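Ton_1535 (Thermococcus onnurineus, PDB 3ZPJ) is of unknown function but folds as an all-helical alpha-solenoid with an unusual left-handed helical turn, a build that could suit binding to other molecules. Local coordinates at residues Asp179-Ala184 with Glu205-Val210; Leu164-Gly169 with Asp186-Leu191; Lys38-Ile43 with Pro54-Asp59. All blocks are in the same frame, centred on the assembly; numbering follows the deposited sequence.

All three contacts join consecutive helices of an alpha-solenoid and differ in depth and chemistry. Interactions 1 and 2 share helix 174-190, which turns one flank to helix 194-209 and another to helix 151-170; their centres lie 11 Å apart and they touch, Met183 of the first packing on Leu165 of the second. Interaction 1 lies near the centre of the chain yet is only partly buried, pairing a tyrosine-alanine touch with two exposed lysines. Interaction 2 is buried and adds a carboxylate at a ring edge to an aliphatic pair. Interaction 3, toward the N-terminal end, is wholly apolar, buries the largest area and lies, centre to centre, 34 and 32 Å from interactions 1 and 2.

Interaction 1: Asp179-Ala184 with Glu205-Val210; sequences DFYKMA and ELAKTV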
# COMPACT_ATOMS: atom_id res chain seq x y z
N ASP A 179 1.53 -7.54 -3.05
CA ASP A 179 1.01 -8.44 -4.09
C ASP A 179 0.31 -7.71 -5.25
O ASP A 179 0.39 -8.13 -6.40
CB ASP A 179 0.09 -9.46 -3.46
CG ASP A 179 0.86 -10.58 -2.77
OD1 ASP A 179 2.03 -10.80 -3.14
OD2 ASP A 179 0.29 -11.23 -1.86
N PHE A 180 -0.36 -6.61 -4.93
CA PHE A 180 -1.05 -5.79 -5.92
C PHE A 180 -0.04 -5.12 -6.83
O PHE A 180 -0.20 -5.08 -8.06
CB PHE A 180 -1.92 -4.73 -5.22
CG PHE A 180 -3.03 -5.33 -4.39
CD1 PHE A 180 -2.78 -5.79 -3.11
CD2 PHE A 180 -4.31 -5.47 -4.91
CE1 PHE A 180 -3.78 -6.37 -2.35
CE2 PHE A 180 -5.31 -6.05 -4.16
CZ PHE A 180 -5.05 -6.49 -2.87
N TYR A 181 1.00 -4.58 -6.23
CA TYR A 181 2.06 -3.94 -6.98
C TYR A 181 2.81 -4.90 -7.92
O TYR A 181 3.15 -4.55 -9.05
CB TYR A 181 3.07 -3.30 -6.04
CG TYR A 181 2.65 -2.02 -5.38
CD1 TYR A 181 1.73 -1.16 -5.96
CD2 TYR A 181 3.21 -1.65 -4.16
CE1 TYR A 181 1.36 0.06 -5.31
CE2 TYR A 181 2.87 -0.48 -3.52
CZ TYR A 181 1.95 0.37 -4.08
OH TYR A 181 1.67 1.54 -3.39
N LYS A 182 3.07 -6.11 -7.45
CA LYS A 182 3.77 -7.08 -8.29
C LYS A 182 2.95 -7.43 -9.53
O LYS A 182 3.50 -7.52 -10.63
CB LYS A 182 4.08 -8.37 -7.52
CG LYS A 182 4.72 -8.18 -6.18
CD LYS A 182 6.21 -8.03 -6.24
CE LYS A 182 6.79 -8.32 -4.87
NZ LYS A 182 6.25 -9.62 -4.36
N MET A 183 1.64 -7.61 -9.35
CA MET A 183 0.74 -7.95 -10.48
C MET A 183 0.67 -6.79 -11.47
O MET A 183 0.82 -6.98 -12.69
CB MET A 183 -0.67 -8.36 -10.01
CG MET A 183 -1.40 -9.29 -11.00
SD MET A 183 -3.03 -9.93 -10.56
CE MET A 183 -2.82 -10.12 -8.84
N ALA A 184 0.54 -5.57 -10.95
CA ALA A 184 0.50 -4.40 -11.81
C ALA A 184 1.79 -4.27 -12.63
O ALA A 184 1.74 -4.07 -13.85
CB ALA A 184 0.22 -3.13 -10.99
N GLU A 205 10.09 -0.73 -4.35
CA GLU A 205 11.28 -0.48 -3.52
C GLU A 205 10.86 0.32 -2.30
O GLU A 205 11.30 0.06 -1.20
CB GLU A 205 12.36 0.32 -4.26
CG GLU A 205 12.93 -0.31 -5.52
CD GLU A 205 13.99 0.59 -6.17
OE1 GLU A 205 14.81 1.18 -5.43
OE2 GLU A 205 14.00 0.72 -7.42
N LEU A 206 9.98 1.29 -2.51
CA LEU A 206 9.51 2.11 -1.41
C LEU A 206 8.73 1.26 -0.42
O LEU A 206 9.02 1.27 0.77
CB LEU A 206 8.68 3.29 -1.94
CG LEU A 206 7.92 4.14 -0.92
CD1 LEU A 206 8.80 4.57 0.24
CD2 LEU A 206 7.39 5.38 -1.63
N ALA A 207 7.74 0.51 -0.89
CA ALA A 207 6.99 -0.33 0.03
C ALA A 207 7.92 -1.30 0.78
O ALA A 207 7.70 -1.58 1.96
CB ALA A 207 5.88 -1.10 -0.68
N LYS A 208 8.93 -1.81 0.10
CA LYS A 208 9.88 -2.75 0.71
C LYS A 208 10.78 -2.07 1.73
O LYS A 208 11.12 -2.67 2.74
CB LYS A 208 10.75 -3.43 -0.36
CG LYS A 208 10.20 -4.74 -0.87
CD LYS A 208 10.99 -5.23 -2.08
CE LYS A 208 10.25 -6.37 -2.78
NZ LYS A 208 10.89 -6.75 -4.09
N THR A 209 11.16 -0.83 1.45
CA THR A 209 12.09 -0.10 2.30
C THR A 209 11.37 0.41 3.54
O THR A 209 11.86 0.27 4.66
CB THR A 209 12.67 1.12 1.57
OG1 THR A 209 13.19 0.72 0.29
CG2 THR A 209 13.78 1.76 2.41
N VAL A 210 10.22 1.04 3.33
CA VAL A 210 9.43 1.56 4.44
C VAL A 210 8.24 0.61 4.63
O VAL A 210 7.16 0.81 4.06
CB VAL A 210 8.94 2.98 4.14
CG1 VAL A 210 8.31 3.58 5.38
CG2 VAL A 210 10.10 3.85 3.69
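The two helical segments come no closer than 9.3 Å between the CA atoms of Tyr181 and Ala207. The gap is bridged by the aromatic ring: Tyr181 CE2 stands 4.2 Å from Ala207 CB, and the methyl group lies at the ring edge, near its plane, rather than over a face. With CG anti to its own carbonyl carbon (chi1 -76°), Tyr181 sends its ring across toward helix 194-209.

The phenol end reaches beyond this pair. Tyr181 OH is hydrogen-bonded to Asp170, at the end of helix 151-170, and to Arg219 of helix 216-223, so the ring is held at its far end while its edge meets the alanine. In this alpha-solenoid, helices 174-190 and 194-209 are consecutive, and the tyrosine thus ties their junction to the helix before and the helix after.

Toward the exposed flank the contact thins to two lysine chains: Lys182 CE is 4.5 Å from Lys208 NZ. Their ammonium nitrogens, Lys182 NZ and Lys208 NZ, remain 5.5 Å apart, a proximity of like charges that is probably tempered by solvent. Just past Lys208 the helix ends, with Val210 the first residue to leave helical geometry.

Interaction 2: Leu164-Gly169 with Asp186-Leu191; sequences LLEKAG and DIFDKL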
# COMPACT_ATOMS: atom_id res chain seq x y z
N LEU A 164 -5.84 -0.33 -11.81
CA LEU A 164 -6.61 -0.56 -10.59
C LEU A 164 -5.83 -1.35 -9.52
O LEU A 164 -5.97 -1.09 -8.32
CB LEU A 164 -7.97 -1.20 -10.90
CG LEU A 164 -8.88 -0.35 -11.80
CD1 LEU A 164 -10.10 -1.10 -12.30
CD2 LEU A 164 -9.31 0.86 -11.09
N LEU A 165 -5.02 -2.31 -9.96
CA LEU A 165 -4.17 -3.06 -9.04
C LEU A 165 -3.29 -2.04 -8.33
O LEU A 165 -3.21 -2.02 -7.11
CB LEU A 165 -3.32 -4.09 -9.79
CG LEU A 165 -4.00 -5.40 -10.18
CD1 LEU A 165 -3.19 -6.10 -11.27
CD2 LEU A 165 -4.19 -6.33 -8.99
N GLU A 166 -2.69 -1.14 -9.11
CA GLU A 166 -1.80 -0.12 -8.58
C GLU A 166 -2.48 0.79 -7.58
O GLU A 166 -1.93 1.08 -6.51
CB GLU A 166 -1.14 0.70 -9.70
CG GLU A 166 -0.09 1.68 -9.18
CD GLU A 166 0.44 2.63 -10.24
OE1 GLU A 166 -0.07 2.62 -11.39
OE2 GLU A 166 1.37 3.41 -9.93
N LYS A 167 -3.70 1.23 -7.89
CA LYS A 167 -4.40 2.14 -6.99
C LYS A 167 -4.83 1.43 -5.70
O LYS A 167 -4.81 2.02 -4.62
CB LYS A 167 -5.59 2.82 -7.69
CG LYS A 167 -6.50 3.63 -6.76
CD LYS A 167 -6.14 5.09 -6.76
CE LYS A 167 -7.12 5.91 -5.89
NZ LYS A 167 -8.32 6.45 -6.60
N ALA A 168 -5.19 0.16 -5.81
CA ALA A 168 -5.50 -0.64 -4.64
C ALA A 168 -4.27 -0.70 -3.74
O ALA A 168 -4.34 -0.41 -2.54
CB ALA A 168 -5.92 -2.05 -5.05
N GLY A 169 -3.15 -1.09 -4.34
CA GLY A 169 -1.88 -1.07 -3.64
C GLY A 169 -1.62 0.23 -2.90
O GLY A 169 -1.30 0.22 -1.71
N ASP A 186 4.00 -6.55 -13.35
CA ASP A 186 3.96 -7.66 -14.29
C ASP A 186 3.16 -7.30 -15.55
O ASP A 186 3.60 -7.57 -16.68
CB ASP A 186 3.34 -8.87 -13.62
CG ASP A 186 4.13 -10.12 -13.84
OD1 ASP A 186 5.05 -10.38 -13.03
OD2 ASP A 186 3.84 -10.83 -14.83
N ILE A 187 2.02 -6.65 -15.35
CA ILE A 187 1.12 -6.29 -16.45
C ILE A 187 1.73 -5.18 -17.32
O ILE A 187 1.70 -5.24 -18.55
CB ILE A 187 -0.26 -5.85 -15.92
CG1 ILE A 187 -1.11 -7.07 -15.55
CG2 ILE A 187 -1.00 -5.03 -16.94
CD1 ILE A 187 -2.42 -6.69 -14.82
N PHE A 188 2.30 -4.17 -16.66
CA PHE A 188 2.87 -3.02 -17.35
C PHE A 188 4.14 -3.40 -18.09
O PHE A 188 4.47 -2.84 -19.15
CB PHE A 188 3.13 -1.89 -16.36
CG PHE A 188 1.87 -1.31 -15.79
CD1 PHE A 188 0.68 -1.39 -16.51
CD2 PHE A 188 1.87 -0.70 -14.56
CE1 PHE A 188 -0.48 -0.87 -16.00
CE2 PHE A 188 0.68 -0.18 -14.03
CZ PHE A 188 -0.48 -0.25 -14.76
N ASP A 189 4.85 -4.37 -17.53
CA ASP A 189 6.05 -4.89 -18.15
C ASP A 189 5.73 -5.69 -19.42
O ASP A 189 6.32 -5.44 -20.48
CB ASP A 189 6.80 -5.79 -17.17
CG ASP A 189 8.12 -6.27 -17.71
OD1 ASP A 189 8.92 -5.43 -18.20
OD2 ASP A 189 8.36 -7.49 -17.67
N LYS A 190 4.81 -6.65 -19.32
CA LYS A 190 4.49 -7.50 -20.47
C LYS A 190 3.79 -6.71 -21.57
O LYS A 190 3.90 -7.06 -22.74
CB LYS A 190 3.60 -8.69 -20.09
CG LYS A 190 4.13 -9.59 -19.01
CD LYS A 190 5.53 -10.09 -19.30
CE LYS A 190 5.92 -11.13 -18.27
NZ LYS A 190 4.93 -12.26 -18.26
N LEU A 191 3.06 -5.66 -21.19
CA LEU A 191 2.26 -4.93 -22.17
C LEU A 191 2.93 -3.66 -22.69
O LEU A 191 2.29 -2.86 -23.40
CB LEU A 191 0.88 -4.62 -21.61
CG LEU A 191 -0.03 -5.83 -21.49
CD1 LEU A 191 -1.39 -5.35 -21.09
CD2 LEU A 191 -0.09 -6.56 -22.83
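Leu165 and Ile187 meet through their terminal methyl groups, Leu165 CD1 lying 3.7 Å from Ile187 CD1 while the two side chains cross at about a right angle. One residue further along each helix, the carboxylate of Glu166 approaches the Phe188 ring, with Glu166 OE1 3.9 Å from Phe188 CE2. The oxygen sits at the ring edge, near the ring plane, where the partly positive ring hydrogens would favour it, and the carboxylate plane is turned 70° from that of the ring.

Glu166 gets there on an extended chain, its CG anti to the backbone N (chi1 -174°). The other carboxylate oxygen, OE2, forms a salt bridge with Lys203 of helix 194-209, which probably steadies the group beside the phenylalanine. Phe188 is flanked in turn by Leu159 and Asp163 from helix 151-170 and by Arg196 and Ala197 from helix 194-209, whereas Leu165 also packs on Ala184, one turn back along helix 174-190.

The contact therefore lies between two consecutive solenoid helices, 151-170 and 174-190, with helix 194-209 closing over Glu166 and Phe188, and helix 110-126 packed against Leu164 and Ala168.

Interaction 3: Lys38-Ile43 with Pro54-Asp59; sequences KIVVTI and PSIMED
Val40 faces both Ile56 and Met57 and forms the centre of this contact, an antiparallel helix pair of the kind from which alpha-solenoids are built. The axes of segments 38-43 and 54-59 approach to 9.8 Å, with an angle of 156° between their N-to-C directions, and the CA atoms of Val40 and Ile56 are the nearest pair.

The two branches of Val40 meet different partners in the main. CG2 lies against the beta-branched root of Ile56, 3.6 Å from Ile56 CG2 and scarcely farther from its CB, as the two side chains slide past each other in opposite directions. The other branch, CG1, is anti to the backbone N (chi1 159°) and meets Met57, whose chain crosses that of the valine at about a right angle. A bend at chi2 (-55°) brings the methionine methyl round to the valine, although the side chain does not leave its backbone pointing straight at helix 29-45.

Ile39 lies crosswise to Ile56 and uses its CG2 branch, whereas Ile56 answers with its terminal CD1, at 3.8 Å from Ile39 CG2. Leu20 of helix 16-22 packs on both isoleucines. Toward the following helix, 70-86, Thr83 and Leu84 touch Met57, and Met87 just beyond that helix contacts both Met57 and Val40. The methionine approaches the valine through two atoms: Met57 CE is 3.5 Å from Val40 CG1, and Met57 SD is 4.1 Å from Val40 CG2.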
# COMPACT_ATOMS: atom_id res chain seq x y z
N LYS A 38 -20.71 8.89 -0.45
CA LYS A 38 -19.63 9.78 -0.02
C LYS A 38 -20.11 10.72 1.08
O LYS A 38 -19.33 11.15 1.93
CB LYS A 38 -19.12 10.59 -1.21
CG LYS A 38 -17.73 11.18 -1.06
CD LYS A 38 -17.24 11.72 -2.40
CE LYS A 38 -17.31 10.64 -3.48
NZ LYS A 38 -17.03 11.16 -4.85
N ILE A 39 -21.39 11.05 1.04
CA ILE A 39 -22.01 11.78 2.12
C ILE A 39 -22.05 10.95 3.41
O ILE A 39 -21.71 11.44 4.48
CB ILE A 39 -23.43 12.17 1.75
CG1 ILE A 39 -23.40 13.21 0.63
CG2 ILE A 39 -24.18 12.67 2.98
CD1 ILE A 39 -24.72 13.86 0.39
N VAL A 40 -22.49 9.70 3.29
CA VAL A 40 -22.53 8.78 4.42
C VAL A 40 -21.15 8.60 5.03
O VAL A 40 -20.99 8.66 6.25
CB VAL A 40 -23.05 7.39 4.00
CG1 VAL A 40 -22.63 6.32 5.00
CG2 VAL A 40 -24.57 7.43 3.85
N VAL A 41 -20.15 8.38 4.19
CA VAL A 41 -18.80 8.13 4.67
C VAL A 41 -18.24 9.33 5.45
O VAL A 41 -17.74 9.17 6.56
CB VAL A 41 -17.86 7.66 3.52
CG1 VAL A 41 -16.41 7.71 3.94
CG2 VAL A 41 -18.24 6.25 3.08
N THR A 42 -18.35 10.54 4.89
CA THR A 42 -17.86 11.72 5.61
C THR A 42 -18.60 11.94 6.93
O THR A 42 -17.99 12.33 7.91
CB THR A 42 -17.87 13.01 4.74
OG1 THR A 42 -19.20 13.28 4.29
CG2 THR A 42 -16.92 12.85 3.55
N ILE A 43 -19.90 11.67 6.96
CA ILE A 43 -20.64 11.73 8.23
C ILE A 43 -20.09 10.73 9.25
O ILE A 43 -19.80 11.09 10.39
CB ILE A 43 -22.13 11.42 8.04
CG1 ILE A 43 -22.83 12.55 7.29
CG2 ILE A 43 -22.80 11.20 9.39
CD1 ILE A 43 -24.33 12.33 7.16
N PRO A 54 -28.89 5.61 7.72
CA PRO A 54 -29.76 4.54 7.23
C PRO A 54 -30.63 4.99 6.06
O PRO A 54 -30.79 4.23 5.10
CB PRO A 54 -30.63 4.23 8.45
CG PRO A 54 -29.79 4.60 9.61
CD PRO A 54 -29.12 5.87 9.15
N SER A 55 -31.20 6.19 6.16
CA SER A 55 -32.07 6.71 5.11
C SER A 55 -31.34 6.91 3.77
O SER A 55 -31.90 6.67 2.69
CB SER A 55 -32.72 8.01 5.54
OG SER A 55 -33.51 8.53 4.49
N ILE A 56 -30.09 7.37 3.84
CA ILE A 56 -29.31 7.59 2.65
C ILE A 56 -28.91 6.27 1.98
O ILE A 56 -29.00 6.14 0.75
CB ILE A 56 -28.01 8.35 2.97
CG1 ILE A 56 -28.32 9.69 3.65
CG2 ILE A 56 -27.22 8.59 1.70
CD1 ILE A 56 -27.08 10.45 4.06
N MET A 57 -28.46 5.31 2.78
CA MET A 57 -28.10 3.99 2.26
C MET A 57 -29.30 3.32 1.57
O MET A 57 -29.16 2.71 0.51
CB MET A 57 -27.53 3.10 3.36
CG MET A 57 -26.11 3.47 3.80
SD MET A 57 -24.88 3.53 2.50
CE MET A 57 -23.44 3.24 3.48
N GLU A 58 -30.48 3.46 2.18
CA GLU A 58 -31.72 3.02 1.54
C GLU A 58 -31.92 3.65 0.16
O GLU A 58 -32.38 3.00 -0.77
CB GLU A 58 -32.94 3.34 2.40
CG GLU A 58 -33.17 2.45 3.61
CD GLU A 58 -34.39 2.89 4.42
OE1 GLU A 58 -34.84 4.05 4.26
OE2 GLU A 58 -34.93 2.07 5.20
N ASP A 59 -31.59 4.94 0.03
CA ASP A 59 -31.78 5.63 -1.25
C ASP A 59 -30.81 5.11 -2.29
O ASP A 59 -31.17 4.89 -3.46
CB ASP A 59 -31.60 7.12 -1.08
CG ASP A 59 -32.72 7.75 -0.31
OD1 ASP A 59 -33.78 7.10 -0.16
OD2 ASP A 59 -32.53 8.89 0.15